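Local coordinates for probable mannosyltransferase KTR4 (Saccharomyces cerevisiae, PDB 5A07), which belongs by sequence to a GT-A-clan glycosyltransferase family and binds guanosine-5'-diphosphate and a manganese ion in its lumenal part, at residues 106-111 against 137-142; 143-148 against 166-171; 293-298 against 419-424. One frame throughout, in Å; residues are numbered along the deposited sequence.

Interaction 1: 106-111 against 137-142. With GDP (guanosine-5'-diphosphate), chain F.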
# COMPACT_ATOMS: atom_id res chain seq x y z
N THR B 106 9.99 -9.25 8.69
CA THR B 106 9.68 -8.61 9.94
C THR B 106 8.36 -7.89 9.79
O THR B 106 8.01 -7.44 8.70
CB THR B 106 10.78 -7.64 10.37
OG1 THR B 106 10.59 -7.17 11.71
CG2 THR B 106 10.92 -6.48 9.39
N ILE B 107 7.68 -7.76 10.92
CA ILE B 107 6.58 -6.83 11.06
C ILE B 107 7.15 -5.49 11.38
O ILE B 107 7.98 -5.40 12.27
CB ILE B 107 5.63 -7.30 12.12
CG1 ILE B 107 5.09 -8.64 11.69
CG2 ILE B 107 4.48 -6.33 12.21
CD1 ILE B 107 4.77 -9.45 12.83
N LEU B 108 6.82 -4.47 10.60
CA LEU B 108 7.42 -3.18 10.74
C LEU B 108 6.43 -2.12 11.15
O LEU B 108 5.35 -2.00 10.56
CB LEU B 108 8.03 -2.74 9.39
CG LEU B 108 8.51 -1.28 9.34
CD1 LEU B 108 9.71 -1.01 10.23
CD2 LEU B 108 8.86 -0.87 7.92
N SER B 109 6.78 -1.29 12.14
CA SER B 109 5.96 -0.15 12.48
C SER B 109 6.85 1.09 12.69
O SER B 109 7.76 1.07 13.53
CB SER B 109 5.16 -0.33 13.78
OG SER B 109 4.48 -1.57 13.91
N LEU B 110 6.48 2.15 12.00
CA LEU B 110 6.99 3.47 12.24
C LEU B 110 6.01 4.12 13.13
O LEU B 110 4.87 4.34 12.72
CB LEU B 110 7.05 4.23 10.92
CG LEU B 110 7.46 5.68 10.99
CD1 LEU B 110 8.97 5.78 11.28
CD2 LEU B 110 7.13 6.48 9.73
N VAL B 111 6.44 4.44 14.37
CA VAL B 111 5.54 5.00 15.35
C VAL B 111 6.25 5.96 16.29
O VAL B 111 7.48 5.92 16.39
CB VAL B 111 4.92 3.91 16.26
CG1 VAL B 111 3.84 3.14 15.50
CG2 VAL B 111 5.92 2.90 16.70
N PRO B 137 9.50 -11.53 13.88
CA PRO B 137 9.89 -10.43 14.74
C PRO B 137 9.31 -9.09 14.39
O PRO B 137 8.75 -8.90 13.30
CB PRO B 137 11.41 -10.30 14.48
CG PRO B 137 11.60 -10.87 13.11
CD PRO B 137 10.53 -11.92 12.92
N TYR B 138 9.30 -8.20 15.37
CA TYR B 138 8.88 -6.82 15.17
C TYR B 138 10.04 -5.88 15.13
O TYR B 138 10.93 -5.91 16.01
CB TYR B 138 7.95 -6.35 16.28
CG TYR B 138 6.63 -7.08 16.32
CD1 TYR B 138 6.55 -8.34 16.94
CD2 TYR B 138 5.47 -6.54 15.81
CE1 TYR B 138 5.33 -9.04 17.00
CE2 TYR B 138 4.26 -7.24 15.84
CZ TYR B 138 4.20 -8.48 16.43
OH TYR B 138 3.02 -9.21 16.47
N THR B 139 9.96 -4.95 14.19
CA THR B 139 10.89 -3.87 14.11
C THR B 139 10.13 -2.58 14.25
O THR B 139 9.13 -2.33 13.52
CB THR B 139 11.62 -3.85 12.75
OG1 THR B 139 12.36 -5.08 12.57
CG2 THR B 139 12.64 -2.71 12.69
N PHE B 140 10.58 -1.72 15.19
CA PHE B 140 9.99 -0.43 15.37
C PHE B 140 11.00 0.69 15.03
O PHE B 140 12.15 0.63 15.50
CB PHE B 140 9.57 -0.23 16.82
CG PHE B 140 8.56 -1.20 17.28
CD1 PHE B 140 8.94 -2.44 17.76
CD2 PHE B 140 7.22 -0.91 17.16
CE1 PHE B 140 8.03 -3.36 18.18
CE2 PHE B 140 6.30 -1.85 17.58
CZ PHE B 140 6.67 -3.04 18.09
N LEU B 141 10.54 1.68 14.31
CA LEU B 141 11.35 2.83 13.94
C LEU B 141 10.71 4.09 14.30
O LEU B 141 9.50 4.20 14.29
CB LEU B 141 11.63 2.86 12.42
CG LEU B 141 12.29 1.64 11.80
CD1 LEU B 141 12.45 1.72 10.24
CD2 LEU B 141 13.65 1.34 12.48
N ASN B 142 11.52 5.11 14.67
CA ASN B 142 11.02 6.40 15.06
C ASN B 142 12.04 7.48 14.69
O ASN B 142 13.24 7.20 14.68
CB ASN B 142 10.79 6.30 16.59
CG ASN B 142 10.09 7.52 17.21
OD1 ASN B 142 9.79 8.56 16.60
ND2 ASN B 142 9.81 7.37 18.51
PB GDP F . -2.45 8.29 7.96
O1B GDP F . -3.52 9.14 8.54
O2B GDP F . -1.94 8.60 6.68
O3B GDP F . -2.68 6.85 8.22
O3A GDP F . -1.19 8.80 8.84
PA GDP F . -0.57 8.30 10.21
O1A GDP F . -0.43 9.35 11.22
O2A GDP F . -1.11 7.03 10.74
O5' GDP F . 0.91 8.01 9.75
C5' GDP F . 1.43 6.88 9.04
C4' GDP F . 2.39 6.04 9.86
O4' GDP F . 3.53 6.86 10.15
C3' GDP F . 1.84 5.56 11.19
O3' GDP F . 2.47 4.30 11.53
C2' GDP F . 2.25 6.69 12.16
O2' GDP F . 2.42 6.22 13.49
C1' GDP F . 3.57 7.06 11.58
N9 GDP F . 3.93 8.48 11.76
C8 GDP F . 3.31 9.59 11.27
N7 GDP F . 4.04 10.72 11.64
C5 GDP F . 5.13 10.28 12.34
C6 GDP F . 6.28 10.95 12.98
O6 GDP F . 6.29 12.21 12.87
N1 GDP F . 7.18 10.18 13.61
C2 GDP F . 7.04 8.80 13.71
N2 GDP F . 7.96 8.10 14.36
N3 GDP F . 5.99 8.14 13.13
C4 GDP F . 5.08 8.82 12.41
O HOH W 1 6.46 -3.54 14.51

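Interaction 2: 143-148 against 166-171. With GDP (guanosine-5'-diphosphate), chain F.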
# COMPACT_ATOMS: atom_id res chain seq x y z
N ASP B 143 11.58 8.70 14.44
CA ASP B 143 12.50 9.82 14.21
C ASP B 143 13.11 10.34 15.52
O ASP B 143 14.10 11.04 15.47
CB ASP B 143 11.82 10.98 13.46
CG ASP B 143 10.60 11.51 14.16
OD1 ASP B 143 9.66 10.75 14.51
OD2 ASP B 143 10.49 12.73 14.36
N GLU B 144 12.49 10.04 16.67
CA GLU B 144 13.03 10.30 18.01
C GLU B 144 13.40 8.99 18.58
O GLU B 144 12.95 7.97 18.07
CB GLU B 144 11.96 10.89 18.88
CG GLU B 144 11.49 12.25 18.49
CD GLU B 144 10.42 12.71 19.47
OE1 GLU B 144 9.94 11.85 20.28
OE2 GLU B 144 10.05 13.91 19.47
N GLU B 145 14.16 9.00 19.68
CA GLU B 145 14.55 7.78 20.37
C GLU B 145 13.32 7.22 21.09
O GLU B 145 12.61 7.94 21.73
CB GLU B 145 15.61 8.00 21.45
CG GLU B 145 16.79 8.90 21.09
CD GLU B 145 17.92 8.24 20.28
OE1 GLU B 145 18.09 6.98 20.27
OE2 GLU B 145 18.66 9.03 19.63
N PHE B 146 13.13 5.93 21.02
CA PHE B 146 12.08 5.28 21.84
C PHE B 146 12.47 5.35 23.31
O PHE B 146 13.62 5.04 23.66
CB PHE B 146 11.93 3.82 21.40
CG PHE B 146 11.17 3.66 20.10
CD1 PHE B 146 9.82 3.93 20.06
CD2 PHE B 146 11.80 3.23 18.96
CE1 PHE B 146 9.07 3.76 18.89
CE2 PHE B 146 11.06 3.05 17.77
CZ PHE B 146 9.70 3.33 17.76
N THR B 147 11.52 5.64 24.19
CA THR B 147 11.80 5.57 25.60
C THR B 147 11.84 4.13 26.11
O THR B 147 11.22 3.21 25.52
CB THR B 147 10.76 6.35 26.37
OG1 THR B 147 9.47 5.72 26.22
CG2 THR B 147 10.67 7.77 25.88
N ASP B 148 12.46 3.93 27.27
CA ASP B 148 12.36 2.68 27.95
C ASP B 148 10.94 2.25 28.29
O ASP B 148 10.66 1.06 28.29
CB ASP B 148 13.13 2.68 29.29
CG ASP B 148 14.66 2.64 29.07
OD1 ASP B 148 15.12 2.46 27.94
OD2 ASP B 148 15.39 2.77 30.04
N PHE B 166 14.28 -2.02 18.18
CA PHE B 166 13.92 -0.61 18.14
C PHE B 166 15.00 0.21 17.56
O PHE B 166 16.16 0.08 18.01
CB PHE B 166 13.69 -0.09 19.58
CG PHE B 166 12.61 -0.87 20.34
CD1 PHE B 166 12.94 -2.02 21.06
CD2 PHE B 166 11.27 -0.49 20.26
CE1 PHE B 166 11.98 -2.75 21.73
CE2 PHE B 166 10.30 -1.23 20.92
CZ PHE B 166 10.63 -2.36 21.63
N GLY B 167 14.67 1.05 16.60
CA GLY B 167 15.66 1.89 15.94
C GLY B 167 15.24 3.31 15.80
O GLY B 167 14.07 3.65 15.57
N THR B 168 16.24 4.18 15.88
CA THR B 168 16.02 5.56 15.59
C THR B 168 16.43 5.93 14.15
O THR B 168 17.35 5.42 13.66
CB THR B 168 16.86 6.45 16.56
OG1 THR B 168 16.61 5.97 17.88
CG2 THR B 168 16.42 7.89 16.48
N ILE B 169 15.77 6.85 13.53
CA ILE B 169 16.10 7.19 12.15
C ILE B 169 17.00 8.42 12.24
O ILE B 169 16.63 9.39 12.88
CB ILE B 169 14.86 7.60 11.36
CG1 ILE B 169 13.85 6.42 11.33
CG2 ILE B 169 15.26 8.04 9.93
CD1 ILE B 169 12.45 6.88 11.04
N GLY B 170 18.15 8.35 11.62
CA GLY B 170 19.09 9.50 11.59
C GLY B 170 18.47 10.73 11.01
O GLY B 170 17.68 10.63 10.08
N PRO B 171 18.80 11.93 11.54
CA PRO B 171 18.06 13.11 11.18
C PRO B 171 18.20 13.46 9.72
O PRO B 171 17.27 13.97 9.10
CB PRO B 171 18.69 14.22 12.04
CG PRO B 171 19.30 13.48 13.20
CD PRO B 171 19.75 12.17 12.66
PB GDP F . -2.45 8.29 7.96
O1B GDP F . -3.52 9.14 8.54
O2B GDP F . -1.94 8.60 6.68
O3B GDP F . -2.68 6.85 8.22
O3A GDP F . -1.19 8.80 8.84
PA GDP F . -0.57 8.30 10.21
O1A GDP F . -0.43 9.35 11.22
O2A GDP F . -1.11 7.03 10.74
O5' GDP F . 0.91 8.01 9.75
C5' GDP F . 1.43 6.88 9.04
C4' GDP F . 2.39 6.04 9.86
O4' GDP F . 3.53 6.86 10.15
C3' GDP F . 1.84 5.56 11.19
O3' GDP F . 2.47 4.30 11.53
C2' GDP F . 2.25 6.69 12.16
O2' GDP F . 2.42 6.22 13.49
C1' GDP F . 3.57 7.06 11.58
N9 GDP F . 3.93 8.48 11.76
C8 GDP F . 3.31 9.59 11.27
N7 GDP F . 4.04 10.72 11.64
C5 GDP F . 5.13 10.28 12.34
C6 GDP F . 6.28 10.95 12.98
O6 GDP F . 6.29 12.21 12.87
N1 GDP F . 7.18 10.18 13.61
C2 GDP F . 7.04 8.80 13.71
N2 GDP F . 7.96 8.10 14.36
N3 GDP F . 5.99 8.14 13.13
C4 GDP F . 5.08 8.82 12.41
O HOH W 2 15.21 11.97 13.07
O HOH W 3 15.14 4.30 19.49

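Interaction 3: 293-298 against 419-424. With ACT (acetate ion), chain H.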
# COMPACT_ATOMS: atom_id res chain seq x y z
N PHE B 293 -1.39 -0.88 -16.38
CA PHE B 293 -1.61 0.40 -17.04
C PHE B 293 -3.04 0.85 -17.08
O PHE B 293 -3.30 2.02 -16.91
CB PHE B 293 -1.04 0.36 -18.47
CG PHE B 293 0.40 -0.05 -18.52
CD1 PHE B 293 1.36 0.67 -17.85
CD2 PHE B 293 0.79 -1.16 -19.24
CE1 PHE B 293 2.70 0.28 -17.88
CE2 PHE B 293 2.13 -1.53 -19.28
CZ PHE B 293 3.08 -0.82 -18.57
N ALA B 294 -3.99 -0.07 -17.26
CA ALA B 294 -5.36 0.31 -17.24
C ALA B 294 -5.80 0.92 -15.87
O ALA B 294 -6.55 1.92 -15.80
CB ALA B 294 -6.19 -0.90 -17.63
N TRP B 295 -5.33 0.32 -14.81
CA TRP B 295 -5.62 0.79 -13.45
C TRP B 295 -5.15 2.21 -13.23
O TRP B 295 -5.87 3.01 -12.61
CB TRP B 295 -4.94 -0.14 -12.47
CG TRP B 295 -5.10 0.08 -11.01
CD1 TRP B 295 -6.25 0.04 -10.30
CD2 TRP B 295 -4.06 0.33 -10.06
NE1 TRP B 295 -6.00 0.25 -8.97
CE2 TRP B 295 -4.66 0.40 -8.79
CE3 TRP B 295 -2.72 0.51 -10.15
CZ2 TRP B 295 -3.94 0.66 -7.64
CZ3 TRP B 295 -1.99 0.72 -9.00
CH2 TRP B 295 -2.61 0.80 -7.76
N LEU B 296 -3.99 2.59 -13.76
CA LEU B 296 -3.53 3.99 -13.72
C LEU B 296 -4.35 4.98 -14.59
O LEU B 296 -4.39 6.17 -14.33
CB LEU B 296 -2.10 4.06 -14.18
CG LEU B 296 -1.10 3.17 -13.45
CD1 LEU B 296 0.27 3.28 -14.06
CD2 LEU B 296 -1.07 3.60 -11.97
N LYS B 297 -5.04 4.49 -15.61
CA LYS B 297 -5.66 5.34 -16.62
C LYS B 297 -7.16 5.33 -16.60
O LYS B 297 -7.78 5.97 -17.44
CB LYS B 297 -5.17 4.90 -18.00
CG LYS B 297 -3.70 4.93 -18.21
CD LYS B 297 -3.06 6.29 -18.06
CE LYS B 297 -3.73 7.35 -18.94
NZ LYS B 297 -3.02 8.70 -18.86
N ASP B 298 -7.79 4.68 -15.61
CA ASP B 298 -9.22 4.58 -15.55
C ASP B 298 -9.85 5.88 -15.13
O ASP B 298 -9.76 6.30 -13.95
CB ASP B 298 -9.70 3.46 -14.59
CG ASP B 298 -11.17 3.12 -14.80
OD1 ASP B 298 -11.88 3.86 -15.52
OD2 ASP B 298 -11.69 2.17 -14.15
N ALA B 419 -12.76 -2.35 -7.92
CA ALA B 419 -13.40 -2.87 -9.13
C ALA B 419 -12.52 -2.71 -10.34
O ALA B 419 -12.47 -3.60 -11.17
CB ALA B 419 -14.76 -2.19 -9.38
N THR B 420 -11.80 -1.59 -10.43
CA THR B 420 -10.87 -1.36 -11.53
C THR B 420 -9.72 -2.38 -11.54
O THR B 420 -9.39 -2.96 -12.59
CB THR B 420 -10.33 0.08 -11.53
OG1 THR B 420 -11.43 0.96 -11.73
CG2 THR B 420 -9.26 0.31 -12.61
N TRP B 421 -9.18 -2.66 -10.37
CA TRP B 421 -8.14 -3.66 -10.24
C TRP B 421 -8.68 -5.08 -10.62
O TRP B 421 -8.01 -5.83 -11.36
CB TRP B 421 -7.61 -3.68 -8.74
CG TRP B 421 -6.47 -4.60 -8.59
CD1 TRP B 421 -6.49 -5.92 -8.20
CD2 TRP B 421 -5.12 -4.31 -8.92
NE1 TRP B 421 -5.26 -6.44 -8.29
CE2 TRP B 421 -4.39 -5.47 -8.74
CE3 TRP B 421 -4.47 -3.16 -9.43
CZ2 TRP B 421 -3.04 -5.55 -8.97
CZ3 TRP B 421 -3.08 -3.22 -9.68
CH2 TRP B 421 -2.39 -4.41 -9.47
N ILE B 422 -9.86 -5.41 -10.14
CA ILE B 422 -10.49 -6.71 -10.49
C ILE B 422 -10.70 -6.80 -12.00
O ILE B 422 -10.34 -7.81 -12.63
CB ILE B 422 -11.83 -6.93 -9.78
CG1 ILE B 422 -11.60 -7.11 -8.28
CG2 ILE B 422 -12.56 -8.20 -10.33
CD1 ILE B 422 -12.83 -7.02 -7.45
N ARG B 423 -11.26 -5.77 -12.55
CA ARG B 423 -11.62 -5.77 -13.99
C ARG B 423 -10.41 -5.85 -14.91
O ARG B 423 -10.44 -6.57 -15.92
CB ARG B 423 -12.44 -4.54 -14.29
CG ARG B 423 -12.85 -4.36 -15.78
CD ARG B 423 -13.67 -3.10 -15.96
NE ARG B 423 -14.87 -3.26 -15.20
CZ ARG B 423 -15.36 -2.45 -14.24
NH1 ARG B 423 -14.78 -1.31 -13.95
NH2 ARG B 423 -16.47 -2.83 -13.60
N HIS B 424 -9.36 -5.12 -14.59
CA HIS B 424 -8.24 -4.88 -15.52
C HIS B 424 -6.91 -5.48 -15.13
O HIS B 424 -6.01 -5.64 -15.98
CB HIS B 424 -8.01 -3.39 -15.73
CG HIS B 424 -9.15 -2.71 -16.39
ND1 HIS B 424 -9.42 -2.88 -17.73
CD2 HIS B 424 -10.07 -1.87 -15.91
CE1 HIS B 424 -10.49 -2.18 -18.04
NE2 HIS B 424 -10.91 -1.55 -16.95
C ACT H . -3.95 11.86 -20.91
O ACT H . -5.20 11.67 -20.83
OXT ACT H . -3.08 11.04 -20.52
CH3 ACT H . -3.46 13.16 -21.51
O HOH W 4 -12.86 0.15 -15.64

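Interaction 1: 106-111 against 137-142
Ile107 and Tyr138 lie side by side on one face of the sheet, pointing the same way, and the isoleucine spreads itself over the phenol ring. Its CD1 stands 4.0 Å from the Tyr138 ring centroid, a CH-pi contact over the face, while CG2, anti to the backbone N, runs to CD2 of the same ring. The phenol oxygen goes to Glu127 on helix 116-131. Further along this face Val111 CG2 comes to the edge of the Phe140 ring. A water lies 2.9 Å from Ser109 OG, bonded to it, and donates to Thr139 O; it stands above the rim of the Phe140 ring and at the edge of the Tyr138 ring.

The other face carries Leu108, Thr139, Leu110 and Leu141. The CD1 methyls of Leu108 and Leu141 meet at 3.9 Å, and Leu110 CD1 rests near Leu141 CB; Met208 and Phe211 of helix 203-214 pack on Leu110. At the start of the pair the hydroxyls of Thr106 and Thr139 are 2.9 Å apart, their side chains crossing at about a right angle, and Thr106 OG1 also lies close to Pro137 O.

Between the two faces runs a regular parallel ladder, from Ile107 N on Pro137 O to Val111 N on Leu141 O, the strands 20° from exact alignment. At its end the chain turns its polar atoms to guanosine-5'-diphosphate: Leu110 O accepts from both ribose hydroxyls, from O3' at 2.7 Å, and Asn142 OD1 accepts a hydrogen bond from the base amino group N2 at 2.9 Å. With helix 116-131 joining the strands, this is a beta-alpha-beta unit of the Rossmann-like GT-A fold, which binds the nucleotide at the C-terminal ends of its parallel strands.

Interaction 2: 143-148 against 166-171
Phe146 and Phe166 make the aromatic part of this contact, a T-shaped pair in which the edge of Phe166 is turned to the face of Phe146. The centroids are 5.6 Å apart and the planes stand at 70°. Phe166 CD2 comes in above the Phe146 ring, nearer its rim than its middle, and Phe166 CB adds an apolar touch on Phe146 CD2. Phe150 of helix 148-156 meets the Phe146 ring too, and Phe140 lies nearly parallel to Phe166, so the pair belongs to a larger aromatic cluster.

A direct hydrogen bond is made by Thr168, whose OG1 donates to Glu145 OE1 at 3.0 Å. The glutamate chain bends at chi2 (-81°), folding the carboxylate back toward the threonine although its CB starts out away from the strand. The hydroxyl meets OE1 from above the carboxylate plane, 74° out of it. Thr168 CG2 meanwhile rests near Glu144 O.

Two waters complete the polar links. One donates to Thr168 OG1 at 2.7 Å and accepts from Phe146 N; the other donates to Asp143 O and to Ile169 O, tying the backbones together where the loop leaves strand 138-142.

The ligand bonds come from Asp143. Its OD1 accepts from N1 of guanosine-5'-diphosphate at 2.7 Å, with a weak second bond from N2 at 3.2 Å.

A carboxylate oxygen set before N1 and N2 fits the donor edge of guanine, which is consistent with this loop recognising the base, while the water bridges and the Thr168 bond hold the loop to the neighbouring strand.

Interaction 3: 293-298 against 419-424
Helices 293-297 and 419-424 run roughly antiparallel, 147° between their directions, with the axes of the two short segments 9.1 Å apart at closest approach. CA of Ala294 lies nearest that of His424, and CA of Trp295 nearest that of Thr420; the small alanine methyl, Ala294 CB, touches His424 CB at 3.6 Å.

Trp295 and Trp421 form a T-shaped pair: the edge of the six-membered ring of Trp421 is turned to the face of the five-membered ring of Trp295, planes at 82°, with Trp421 CE3 only 3.6 Å from Trp295 CD2. Thr420 CG2 lies at the edge of the Trp295 ring, whose NE1 is bonded to Asn261; Phe317 stacks on Trp295.

Asp298 OD2 accepts from Thr420 OG1 at 2.7 Å, on the anti side of the carboxylate and 24° out of its plane. OD2 is held too by a water, which in turn accepts from Arg423 NH1 and is bonded to His424 NE2.

The arrangement is an antiparallel helix pair with an aromatic interface, joining helix 418-425, near the C-terminus, to the short helix 293-297 on the far side of the chain's centre from the nucleotide pocket.

Interactions 1 and 2 are continuous: strand 138-142 is shared between its partners 105-110 and 164-168, and Phe140 O and Asn142 O lie 2.8 Å from Gly167 N and Ile169 N respectively, both probable hydrogen bonds. Their centres are about 11 Å apart, and both touch guanosine-5'-diphosphate: interaction 1 takes the ribose and the base amino group, and interaction 2 adds Asp143 to the guanine side of the pocket; Tyr199 and Tyr205 also bond the ligand. The manganese ion lies about 9 Å from the Val111 side chain. Interaction 3 sits on the opposite side of the chain's centre, its centre about 32 Å from that of interaction 1 and about 39 Å from that of interaction 2.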